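Local coordinates for protein vinylacetyl-CoA Delta-isomerase (Nitrosopumilus maritimus SCM1, PDB 6VJR) that probably dehydrates 4-hydroxybutyryl-CoA and isomerises vinylacetyl-CoA, using bound FAD and a [4Fe-4S] cluster, at residues D382-L387 with R423-I428; G300-G305 with E429-G434; G241-G246 with D417-M422. All coordinates share one frame; numbering follows the deposited sequence.

Overall arrangement
All three contacts are made by helix 418-432, which takes part with its first turn in contact 3, its middle in contact 1 and its last turn in contact 2. Contacts 1 and 2 are buried and purely apolar across their segments: contact 1 backs the glycine turn that holds FAD, and contact 2 packs the same helix on helix 295-314. Contact 3 is also largely buried but lies farthest from the chain's centre; there a loop carrying a sodium ion meets a partly exposed glutamate as well as a methionine. The contacts adjoin one another. Leu427 touches Val302, linking contacts 1 and 2, and the salt bridge from Arg426 to Asp244 ties contact 1 to contact 3.

Contact 1 (D382-L387 with R423-I428); sequences DIAGGL and RILRLI. With FAD (flavin-adenine dinucleotide), chain V.
Where helix 372-384 ends in the glycine turn that holds FAD, Ala384 and Leu387 rest on Leu425 and Ile428 of helix 418-432. Leu425 does most of the work, placing one methyl on each partner. Its CG stands beside its own backbone N (chi1 -69°), and from there the two branches fork. CD2 meets Ala384 CB at 4.0 Å. CD1 lies 3.8 Å from Leu387 CD2, the two leucine side chains crossing at about a right angle. Ile428 adds its CD1, 4.0 Å from Ala384 CB, so the single methyl of Ala384 fits between two larger side chains, and a small residue suits a place where the helices come close. Cutting Leu425 back to an alanine here would probably open a gap between the turn and helix 418-432 and leave Leu387 freer to swing.

The other face of the segment 382-387 is polar and belongs to the cofactor. Asp382 OD1 accepts a hydrogen bond of 2.8 Å from FAD O3B, a ribose hydroxyl, while its OD2 forms a salt bridge with Lys325. Gly386 N gives a 2.9 Å bond to the phosphate oxygen FAD O1P, with 155° at the hydrogen. Glycine is called for at Gly385, whose phi of 91° would jam a side chain against the preceding carbonyl; a CB there, or on Gly386, would also strike FAD. Lys151, Thr148 and Arg154 of the third subunit bond to the same FAD, which therefore lies between chains.

The chemistry is thus divided by face: a carboxylate and the backbone N-H of Gly386 turn to the ribose and pyrophosphate, while methyl groups behind them seat the turn on the helix without any hydrogen bond across.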
loop_
_atom_site.group_PDB
_atom_site.type_symbol
_atom_site.label_atom_id
_atom_site.label_comp_id
_atom_site.label_asym_id
_atom_site.label_seq_id
_atom_site.Cartn_x
_atom_site.Cartn_y
_atom_site.Cartn_z
ATOM N N ASP A 382 -7.297 -6.536 -14.024
ATOM C CA ASP A 382 -6.776 -7.895 -13.760
ATOM C C ASP A 382 -7.858 -8.942 -14.059
ATOM O O ASP A 382 -7.687 -9.920 -14.814
ATOM C CB ASP A 382 -6.325 -7.990 -12.315
ATOM C CG ASP A 382 -5.769 -9.330 -11.834
ATOM O OD1 ASP A 382 -5.745 -10.332 -12.633
ATOM O OD2 ASP A 382 -5.355 -9.388 -10.650
ATOM N N ILE A 383 -9.048 -8.732 -13.472
ATOM C CA ILE A 383 -10.126 -9.706 -13.623
ATOM C C ILE A 383 -10.567 -9.820 -15.084
ATOM O O ILE A 383 -10.954 -10.890 -15.534
ATOM C CB ILE A 383 -11.286 -9.341 -12.680
ATOM C CG1 ILE A 383 -10.840 -9.444 -11.213
ATOM C CG2 ILE A 383 -12.496 -10.208 -12.978
ATOM C CD1 ILE A 383 -11.750 -8.832 -10.208
ATOM N N ALA A 384 -10.558 -8.714 -15.832
ATOM C CA ALA A 384 -11.084 -8.712 -17.202
ATOM C C ALA A 384 -10.224 -9.523 -18.176
ATOM O O ALA A 384 -10.754 -10.182 -19.084
ATOM C CB ALA A 384 -11.211 -7.301 -17.675
ATOM N N GLY A 385 -8.906 -9.447 -18.024
ATOM C CA GLY A 385 -8.003 -10.029 -19.020
ATOM C C GLY A 385 -7.589 -9.042 -20.116
ATOM O O GLY A 385 -8.036 -7.889 -20.174
ATOM N N GLY A 386 -6.676 -9.519 -20.982
ATOM C CA GLY A 386 -6.083 -8.671 -21.997
ATOM C C GLY A 386 -7.049 -8.051 -23.002
ATOM O O GLY A 386 -6.744 -6.989 -23.592
ATOM N N LEU A 387 -8.184 -8.731 -23.262
ATOM C CA LEU A 387 -9.135 -8.266 -24.271
ATOM C C LEU A 387 -9.723 -6.906 -23.898
ATOM O O LEU A 387 -10.207 -6.203 -24.757
ATOM C CB LEU A 387 -10.204 -9.348 -24.415
ATOM C CG LEU A 387 -10.885 -9.547 -25.752
ATOM C CD1 LEU A 387 -9.932 -9.669 -26.913
ATOM C CD2 LEU A 387 -11.816 -10.724 -25.600
ATOM N N ARG A 423 -19.500 -6.089 -24.807
ATOM C CA ARG A 423 -20.062 -4.908 -24.184
ATOM C C ARG A 423 -19.494 -4.690 -22.776
ATOM O O ARG A 423 -19.201 -3.565 -22.386
ATOM C CB ARG A 423 -21.594 -5.026 -24.117
ATOM C CG ARG A 423 -22.275 -4.745 -25.438
ATOM C CD ARG A 423 -23.759 -5.087 -25.385
ATOM N NE ARG A 423 -24.495 -4.727 -26.587
ATOM C CZ ARG A 423 -24.780 -3.496 -26.959
ATOM N NH1 ARG A 423 -24.630 -2.482 -26.130
ATOM N NH2 ARG A 423 -25.343 -3.302 -28.137
ATOM N N ILE A 424 -19.372 -5.771 -21.992
ATOM C CA ILE A 424 -18.926 -5.597 -20.617
ATOM C C ILE A 424 -17.435 -5.202 -20.608
ATOM O O ILE A 424 -17.018 -4.360 -19.821
ATOM C CB ILE A 424 -19.248 -6.788 -19.700
ATOM C CG1 ILE A 424 -19.302 -6.301 -18.250
ATOM C CG2 ILE A 424 -18.285 -7.951 -19.895
ATOM C CD1 ILE A 424 -20.566 -5.524 -17.931
ATOM N N LEU A 425 -16.625 -5.768 -21.501
ATOM C CA LEU A 425 -15.233 -5.356 -21.625
ATOM C C LEU A 425 -15.099 -3.872 -21.974
ATOM O O LEU A 425 -14.278 -3.160 -21.380
ATOM C CB LEU A 425 -14.489 -6.239 -22.627
ATOM C CG LEU A 425 -14.256 -7.696 -22.205
ATOM C CD1 LEU A 425 -13.950 -8.553 -23.390
ATOM C CD2 LEU A 425 -13.111 -7.753 -21.217
ATOM N N ARG A 426 -15.923 -3.410 -22.916
ATOM C CA ARG A 426 -15.934 -1.982 -23.279
ATOM C C ARG A 426 -16.321 -1.108 -22.082
ATOM O O ARG A 426 -15.808 -0.016 -21.926
ATOM C CB ARG A 426 -16.826 -1.704 -24.493
ATOM C CG ARG A 426 -16.190 -2.243 -25.777
ATOM C CD ARG A 426 -14.920 -1.499 -26.122
ATOM N NE ARG A 426 -14.543 -1.801 -27.497
ATOM C CZ ARG A 426 -13.268 -2.015 -27.907
ATOM N NH1 ARG A 426 -12.277 -1.640 -27.132
ATOM N NH2 ARG A 426 -13.042 -2.508 -29.116
ATOM N N LEU A 427 -17.285 -1.555 -21.255
ATOM C CA LEU A 427 -17.643 -0.812 -20.062
ATOM C C LEU A 427 -16.430 -0.633 -19.140
ATOM O O LEU A 427 -16.159 0.486 -18.642
ATOM C CB LEU A 427 -18.874 -1.360 -19.362
ATOM C CG LEU A 427 -19.322 -0.571 -18.137
ATOM C CD1 LEU A 427 -19.730 0.852 -18.470
ATOM C CD2 LEU A 427 -20.441 -1.309 -17.442
ATOM N N ILE A 428 -15.701 -1.729 -18.908
ATOM C CA ILE A 428 -14.498 -1.672 -18.066
ATOM C C ILE A 428 -13.460 -0.729 -18.674
ATOM O O ILE A 428 -12.903 0.107 -17.963
ATOM C CB ILE A 428 -13.940 -3.075 -17.781
ATOM C CG1 ILE A 428 -14.956 -3.904 -17.013
ATOM C CG2 ILE A 428 -12.644 -2.959 -16.990
ATOM C CD1 ILE A 428 -14.604 -5.381 -16.877
HETATM P PA FAD V . -7.629 -14.321 -18.729
HETATM O O1A FAD V . -6.866 -15.588 -18.708
HETATM O O2A FAD V . -9.050 -14.338 -19.177
HETATM O O5B FAD V . -7.459 -13.695 -17.284
HETATM C C5B FAD V . -8.526 -12.905 -16.700
HETATM C C4B FAD V . -8.561 -13.140 -15.210
HETATM O O4B FAD V . -9.022 -14.492 -14.986
HETATM C C3B FAD V . -7.196 -13.035 -14.480
HETATM O O3B FAD V . -7.377 -12.522 -13.157
HETATM C C2B FAD V . -6.707 -14.508 -14.431
HETATM O O2B FAD V . -5.804 -14.835 -13.391
HETATM C C1B FAD V . -8.038 -15.231 -14.255
HETATM N N9A FAD V . -8.042 -16.616 -14.696
HETATM C C8A FAD V . -7.997 -17.088 -15.982
HETATM N N7A FAD V . -8.027 -18.401 -16.060
HETATM C C5A FAD V . -8.092 -18.826 -14.752
HETATM C C6A FAD V . -8.175 -20.113 -14.185
HETATM N N6A FAD V . -8.217 -21.224 -14.911
HETATM N N1A FAD V . -8.202 -20.209 -12.831
HETATM C C2A FAD V . -8.181 -19.061 -12.137
HETATM N N3A FAD V . -8.102 -17.801 -12.560
HETATM C C4A FAD V . -8.105 -17.736 -13.894
HETATM N N1 FAD V . 0.434 -12.998 -25.736
HETATM C C2 FAD V . 1.214 -13.509 -26.738
HETATM O O2 FAD V . 1.287 -14.712 -26.986
HETATM N N3 FAD V . 1.952 -12.652 -27.528
HETATM C C4 FAD V . 2.059 -11.293 -27.417
HETATM O O4 FAD V . 2.697 -10.624 -28.238
HETATM C C4X FAD V . 1.178 -10.754 -26.433
HETATM N N5 FAD V . 1.147 -9.419 -26.286
HETATM C C5X FAD V . 0.169 -8.885 -25.473
HETATM C C6 FAD V . -0.051 -7.504 -25.436
HETATM C C7 FAD V . -1.079 -6.944 -24.674
HETATM C C7M FAD V . -1.360 -5.464 -24.731
HETATM C C8 FAD V . -1.746 -7.738 -23.738
HETATM C C8M FAD V . -2.846 -7.181 -22.881
HETATM C C9 FAD V . -1.548 -9.104 -23.764
HETATM C C9A FAD V . -0.588 -9.698 -24.614
HETATM N N10 FAD V . -0.397 -11.081 -24.675
HETATM C C10 FAD V . 0.403 -11.669 -25.640
HETATM C "C1'" FAD V . -1.373 -11.935 -23.981
HETATM C "C2'" FAD V . -1.199 -12.132 -22.487
HETATM O "O2'" FAD V . -0.210 -13.139 -22.303
HETATM C "C3'" FAD V . -2.529 -12.552 -21.888
HETATM O "O3'" FAD V . -3.324 -11.378 -21.879
HETATM C "C4'" FAD V . -2.408 -13.198 -20.501
HETATM O "O4'" FAD V . -1.824 -14.495 -20.534
HETATM C "C5'" FAD V . -3.740 -13.262 -19.789
HETATM O "O5'" FAD V . -4.625 -14.092 -20.595
HETATM P P FAD V . -6.062 -13.514 -20.985
HETATM O O1P FAD V . -5.926 -12.219 -21.631
HETATM O O2P FAD V . -6.753 -14.605 -21.708
HETATM O O3P FAD V . -6.826 -13.249 -19.633
#

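Contact 2 (G300-G305 with E429-G434); sequences GDVLIG and ENMTLG
Sulfur and methyl contacts join Met431 to Val302 and Leu303. Val302 CG1 reaches Met431 SD at 3.8 Å, and the two side chains cross at about a right angle. A turn about the CG-SD bond of the methionine (chi3 76°) carries CE to Leu303, 4.3 Å from its CB. A long, flexible thioether suits this place because it can span the gap between two helices whose closest CA atoms, those of Leu303 and Met431, are 7.4 Å apart.

A methyl-to-methyl contact lies beside it, with Leu303 CD2 4.1 Å from Thr432 CG2. This is helix-on-helix packing, 295-314 against 418-432, within the largely helical C-terminal region that the protein shares with the acyl-CoA dehydrogenase clan.

Hydrogen bonds serve the segments singly and do not cross between them. Thr432 keeps CG2 for Leu303 and, with chi1 67°, turns OG1 back between its backbone N and carbonyl carbon, where it bonds to Ile428 O and receives a bond from Gln381 NE2. Threonine can thus face an apolar neighbour while its hydroxyl is satisfied. Where the helix stops, Glu429 O accepts from three amides: Leu433 N at 2.8 Å, Gly434 N at 2.9 Å and Thr432 N at 3.3 Å.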
loop_
_atom_site.group_PDB
_atom_site.type_symbol
_atom_site.label_atom_id
_atom_site.label_comp_id
_atom_site.label_asym_id
_atom_site.label_seq_id
_atom_site.Cartn_x
_atom_site.Cartn_y
_atom_site.Cartn_z
ATOM N N GLY A 300 -18.083 2.911 -8.342
ATOM C CA GLY A 300 -17.412 1.725 -7.844
ATOM C C GLY A 300 -18.313 0.501 -7.893
ATOM O O GLY A 300 -17.872 -0.572 -8.292
ATOM N N ASP A 301 -19.592 0.668 -7.490
ATOM C CA ASP A 301 -20.548 -0.435 -7.526
ATOM C C ASP A 301 -20.710 -0.971 -8.954
ATOM O O ASP A 301 -20.731 -2.178 -9.196
ATOM C CB ASP A 301 -21.904 0.050 -7.018
ATOM C CG ASP A 301 -21.951 0.387 -5.530
ATOM O OD1 ASP A 301 -21.166 -0.207 -4.764
ATOM O OD2 ASP A 301 -22.807 1.265 -5.132
ATOM N N VAL A 302 -20.794 -0.071 -9.926
ATOM C CA VAL A 302 -20.884 -0.442 -11.343
ATOM C C VAL A 302 -19.627 -1.205 -11.781
ATOM O O VAL A 302 -19.741 -2.238 -12.425
ATOM C CB VAL A 302 -21.136 0.802 -12.220
ATOM C CG1 VAL A 302 -21.032 0.467 -13.699
ATOM C CG2 VAL A 302 -22.461 1.470 -11.907
ATOM N N LEU A 303 -18.438 -0.689 -11.465
ATOM C CA LEU A 303 -17.183 -1.306 -11.878
ATOM C C LEU A 303 -17.024 -2.699 -11.272
ATOM O O LEU A 303 -16.568 -3.634 -11.901
ATOM C CB LEU A 303 -16.057 -0.332 -11.595
ATOM C CG LEU A 303 -14.707 -0.763 -12.169
ATOM C CD1 LEU A 303 -14.755 -1.116 -13.604
ATOM C CD2 LEU A 303 -13.710 0.385 -11.930
ATOM N N ILE A 304 -17.411 -2.835 -10.002
ATOM C CA ILE A 304 -17.372 -4.121 -9.322
ATOM C C ILE A 304 -18.302 -5.101 -10.046
ATOM O O ILE A 304 -17.966 -6.242 -10.360
ATOM C CB ILE A 304 -17.747 -3.957 -7.850
ATOM C CG1 ILE A 304 -16.686 -3.199 -7.084
ATOM C CG2 ILE A 304 -18.081 -5.313 -7.238
ATOM C CD1 ILE A 304 -17.151 -2.704 -5.733
ATOM N N GLY A 305 -19.508 -4.627 -10.359
ATOM C CA GLY A 305 -20.451 -5.415 -11.110
ATOM C C GLY A 305 -19.904 -5.829 -12.486
ATOM O O GLY A 305 -20.148 -6.952 -12.933
ATOM N N GLU A 429 -13.219 -0.833 -19.982
ATOM C CA GLU A 429 -12.300 0.080 -20.656
ATOM C C GLU A 429 -12.725 1.542 -20.468
ATOM O O GLU A 429 -11.934 2.418 -20.151
ATOM C CB GLU A 429 -12.206 -0.295 -22.135
ATOM C CG GLU A 429 -11.165 0.497 -22.911
ATOM C CD GLU A 429 -11.322 0.508 -24.448
ATOM O OE1 GLU A 429 -12.441 0.200 -24.942
ATOM O OE2 GLU A 429 -10.338 0.812 -25.175
ATOM N N ASN A 430 -14.019 1.796 -20.637
ATOM C CA ASN A 430 -14.563 3.136 -20.535
ATOM C C ASN A 430 -14.338 3.758 -19.161
ATOM O O ASN A 430 -14.090 4.949 -19.059
ATOM C CB ASN A 430 -16.057 3.078 -20.853
ATOM C CG ASN A 430 -16.856 4.318 -20.531
ATOM O OD1 ASN A 430 -16.789 5.343 -21.225
ATOM N ND2 ASN A 430 -17.579 4.250 -19.441
ATOM N N MET A 431 -14.462 2.955 -18.119
ATOM C CA MET A 431 -14.337 3.453 -16.754
ATOM C C MET A 431 -12.889 3.501 -16.252
ATOM O O MET A 431 -12.635 4.190 -15.257
ATOM C CB MET A 431 -15.190 2.618 -15.809
ATOM C CG MET A 431 -16.664 2.764 -16.122
ATOM S SD MET A 431 -17.743 1.935 -14.952
ATOM C CE MET A 431 -17.618 3.123 -13.600
ATOM N N THR A 432 -11.956 2.778 -16.885
ATOM C CA THR A 432 -10.567 2.711 -16.395
ATOM C C THR A 432 -9.560 3.424 -17.293
ATOM O O THR A 432 -8.523 3.849 -16.797
ATOM C CB THR A 432 -10.219 1.239 -16.169
ATOM O OG1 THR A 432 -10.179 0.516 -17.392
ATOM C CG2 THR A 432 -11.154 0.584 -15.167
ATOM N N LEU A 433 -9.853 3.555 -18.590
ATOM C CA LEU A 433 -9.016 4.254 -19.552
ATOM C C LEU A 433 -9.754 5.351 -20.324
ATOM O O LEU A 433 -9.140 6.334 -20.741
ATOM C CB LEU A 433 -8.384 3.277 -20.538
ATOM C CG LEU A 433 -7.422 2.261 -19.937
ATOM C CD1 LEU A 433 -6.989 1.227 -20.960
ATOM C CD2 LEU A 433 -6.272 2.986 -19.365
ATOM N N GLY A 434 -11.039 5.173 -20.573
ATOM C CA GLY A 434 -11.783 5.979 -21.512
ATOM C C GLY A 434 -12.517 7.142 -20.881
ATOM O O GLY A 434 -12.062 7.739 -19.893
#

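Contact 3 (G241-G246 with D417-M422); sequences GDIDDG and DVENRM. With NA (sodium ion), chain K.
Ile243 is the side chain that the loop 241-246 lays on the first turns of helix 418-432, between Glu419 and Met422. Its CB already points toward the helix, and the two branches then part. CG2, anti to the backbone N, heads for the methionine and stands 4.5 Å from Met422 CE, a loose apolar touch. CG1 lies beside the backbone N (chi1 -65°) and packs along the guanidinium end of Arg423. At the tip, CD1 meets Glu419, 3.8 Å from its CG and equally near OE2, the two side chains crossing at about a right angle. A branched aliphatic residue suits this place because its two arms can meet different neighbours, Met422 with one and Arg423 and Glu419 with the other.

Glu419 is extended, its CG anti to the backbone N (chi1 -174°), which brings the aliphatic stem against the isoleucine methyl. The carboxylate looks to another partner: OE2 forms a salt bridge with Arg423 on the next turn. Its contact with the methyl is van der Waals in kind.

Both backbones are held locally. Asp417 caps the helix, OD1 accepting from Glu419 N at 3.1 Å. In the loop, Gly246 N bonds to Ile243 O at 3.0 Å and closes a type I beta turn, the positive phi of Gly246 favouring glycine.

Behind that turn sits a sodium ion, bound by Gly241 O at 2.2 Å and by Asp245 OD1 at 2.4 Å. The other carboxylate oxygen, Asp245 OD2, accepts a hydrogen bond of 2.6 Å from water 1, itself a ligand of the ion. With a second water and the carbonyls of Arg236 and Glu239 the count reaches six, an all-oxygen sodium site in a loop whose turn docks on an aspartate-capped helix start.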
loop_
_atom_site.group_PDB
_atom_site.type_symbol
_atom_site.label_atom_id
_atom_site.label_comp_id
_atom_site.label_asym_id
_atom_site.label_seq_id
_atom_site.Cartn_x
_atom_site.Cartn_y
_atom_site.Cartn_z
ATOM N N GLY A 241 -22.433 3.250 -33.989
ATOM C CA GLY A 241 -22.342 2.092 -33.131
ATOM C C GLY A 241 -22.142 2.544 -31.691
ATOM O O GLY A 241 -21.467 3.543 -31.431
ATOM N N ASP A 242 -22.686 1.769 -30.756
ATOM C CA ASP A 242 -22.659 2.139 -29.357
ATOM C C ASP A 242 -21.798 1.212 -28.492
ATOM O O ASP A 242 -21.544 1.546 -27.346
ATOM C CB ASP A 242 -24.083 2.189 -28.826
ATOM C CG ASP A 242 -24.924 3.350 -29.350
ATOM O OD1 ASP A 242 -24.339 4.344 -29.895
ATOM O OD2 ASP A 242 -26.163 3.264 -29.196
ATOM N N ILE A 243 -21.358 0.058 -28.992
ATOM C CA ILE A 243 -20.617 -0.870 -28.159
ATOM C C ILE A 243 -19.277 -0.284 -27.709
ATOM O O ILE A 243 -18.965 -0.361 -26.533
ATOM C CB ILE A 243 -20.479 -2.230 -28.840
ATOM C CG1 ILE A 243 -21.831 -2.919 -29.025
ATOM C CG2 ILE A 243 -19.480 -3.105 -28.102
ATOM C CD1 ILE A 243 -21.746 -4.259 -29.726
ATOM N N ASP A 244 -18.515 0.325 -28.623
ATOM C CA ASP A 244 -17.159 0.742 -28.286
ATOM C C ASP A 244 -17.143 1.899 -27.286
ATOM O O ASP A 244 -16.156 2.121 -26.607
ATOM C CB ASP A 244 -16.339 1.009 -29.537
ATOM C CG ASP A 244 -16.124 -0.212 -30.414
ATOM O OD1 ASP A 244 -16.359 -1.317 -29.893
ATOM O OD2 ASP A 244 -15.745 -0.044 -31.608
ATOM N N ASP A 245 -18.259 2.615 -27.132
ATOM C CA ASP A 245 -18.389 3.655 -26.133
ATOM C C ASP A 245 -18.353 3.136 -24.680
ATOM O O ASP A 245 -18.064 3.914 -23.738
ATOM C CB ASP A 245 -19.721 4.405 -26.242
ATOM C CG ASP A 245 -20.137 4.996 -27.592
ATOM O OD1 ASP A 245 -19.703 4.507 -28.642
ATOM O OD2 ASP A 245 -20.901 5.978 -27.609
ATOM N N GLY A 246 -18.754 1.870 -24.472
ATOM C CA GLY A 246 -18.792 1.233 -23.159
ATOM C C GLY A 246 -20.050 1.589 -22.392
ATOM O O GLY A 246 -20.870 0.719 -22.091
ATOM N N ASP A 417 -23.357 -14.960 -24.822
ATOM C CA ASP A 417 -23.387 -14.214 -26.062
ATOM C C ASP A 417 -22.129 -13.358 -26.192
ATOM O O ASP A 417 -21.844 -12.542 -25.314
ATOM C CB ASP A 417 -24.633 -13.363 -25.972
ATOM C CG ASP A 417 -25.069 -12.591 -27.198
ATOM O OD1 ASP A 417 -24.179 -12.288 -28.044
ATOM O OD2 ASP A 417 -26.311 -12.301 -27.267
ATOM N N VAL A 418 -21.386 -13.548 -27.286
ATOM C CA VAL A 418 -20.132 -12.834 -27.474
ATOM C C VAL A 418 -20.357 -11.323 -27.456
ATOM O O VAL A 418 -19.553 -10.592 -26.894
ATOM C CB VAL A 418 -19.374 -13.310 -28.730
ATOM C CG1 VAL A 418 -18.217 -12.397 -29.106
ATOM C CG2 VAL A 418 -18.879 -14.729 -28.523
ATOM N N GLU A 419 -21.491 -10.846 -27.995
ATOM C CA GLU A 419 -21.743 -9.427 -27.966
ATOM C C GLU A 419 -21.803 -8.913 -26.512
ATOM O O GLU A 419 -21.368 -7.807 -26.205
ATOM C CB GLU A 419 -23.045 -9.103 -28.681
ATOM C CG GLU A 419 -23.256 -7.604 -28.777
ATOM C CD GLU A 419 -24.444 -7.149 -29.600
ATOM O OE1 GLU A 419 -24.840 -7.867 -30.543
ATOM O OE2 GLU A 419 -25.015 -6.080 -29.251
ATOM N N ASN A 420 -22.391 -9.707 -25.607
ATOM C CA ASN A 420 -22.446 -9.292 -24.212
ATOM C C ASN A 420 -21.052 -9.242 -23.576
ATOM O O ASN A 420 -20.754 -8.322 -22.793
ATOM C CB ASN A 420 -23.369 -10.171 -23.381
ATOM C CG ASN A 420 -24.823 -10.043 -23.765
ATOM O OD1 ASN A 420 -25.259 -9.032 -24.321
ATOM N ND2 ASN A 420 -25.599 -11.026 -23.365
ATOM N N ARG A 421 -20.173 -10.219 -23.906
ATOM C CA ARG A 421 -18.813 -10.185 -23.406
ATOM C C ARG A 421 -18.070 -8.953 -23.916
ATOM O O ARG A 421 -17.382 -8.289 -23.151
ATOM C CB ARG A 421 -18.152 -11.500 -23.750
ATOM C CG ARG A 421 -16.766 -11.695 -23.175
ATOM C CD ARG A 421 -16.320 -13.153 -23.285
ATOM N NE ARG A 421 -14.976 -13.353 -22.730
ATOM C CZ ARG A 421 -13.825 -13.481 -23.399
ATOM N NH1 ARG A 421 -13.828 -13.519 -24.722
ATOM N NH2 ARG A 421 -12.684 -13.477 -22.718
ATOM N N MET A 422 -18.234 -8.636 -25.192
ATOM C CA MET A 422 -17.677 -7.410 -25.745
ATOM C C MET A 422 -18.193 -6.170 -25.020
ATOM O O MET A 422 -17.418 -5.271 -24.694
ATOM C CB MET A 422 -17.915 -7.289 -27.248
ATOM C CG MET A 422 -17.261 -8.388 -28.003
ATOM S SD MET A 422 -17.450 -8.324 -29.795
ATOM C CE MET A 422 -17.305 -6.543 -29.977
HETATM NA NA NA K . -20.059 5.203 -30.915
HETATM O O HOH W 1 -21.955 6.249 -30.010
HETATM O O HOH W 2 -18.460 3.562 -31.989
#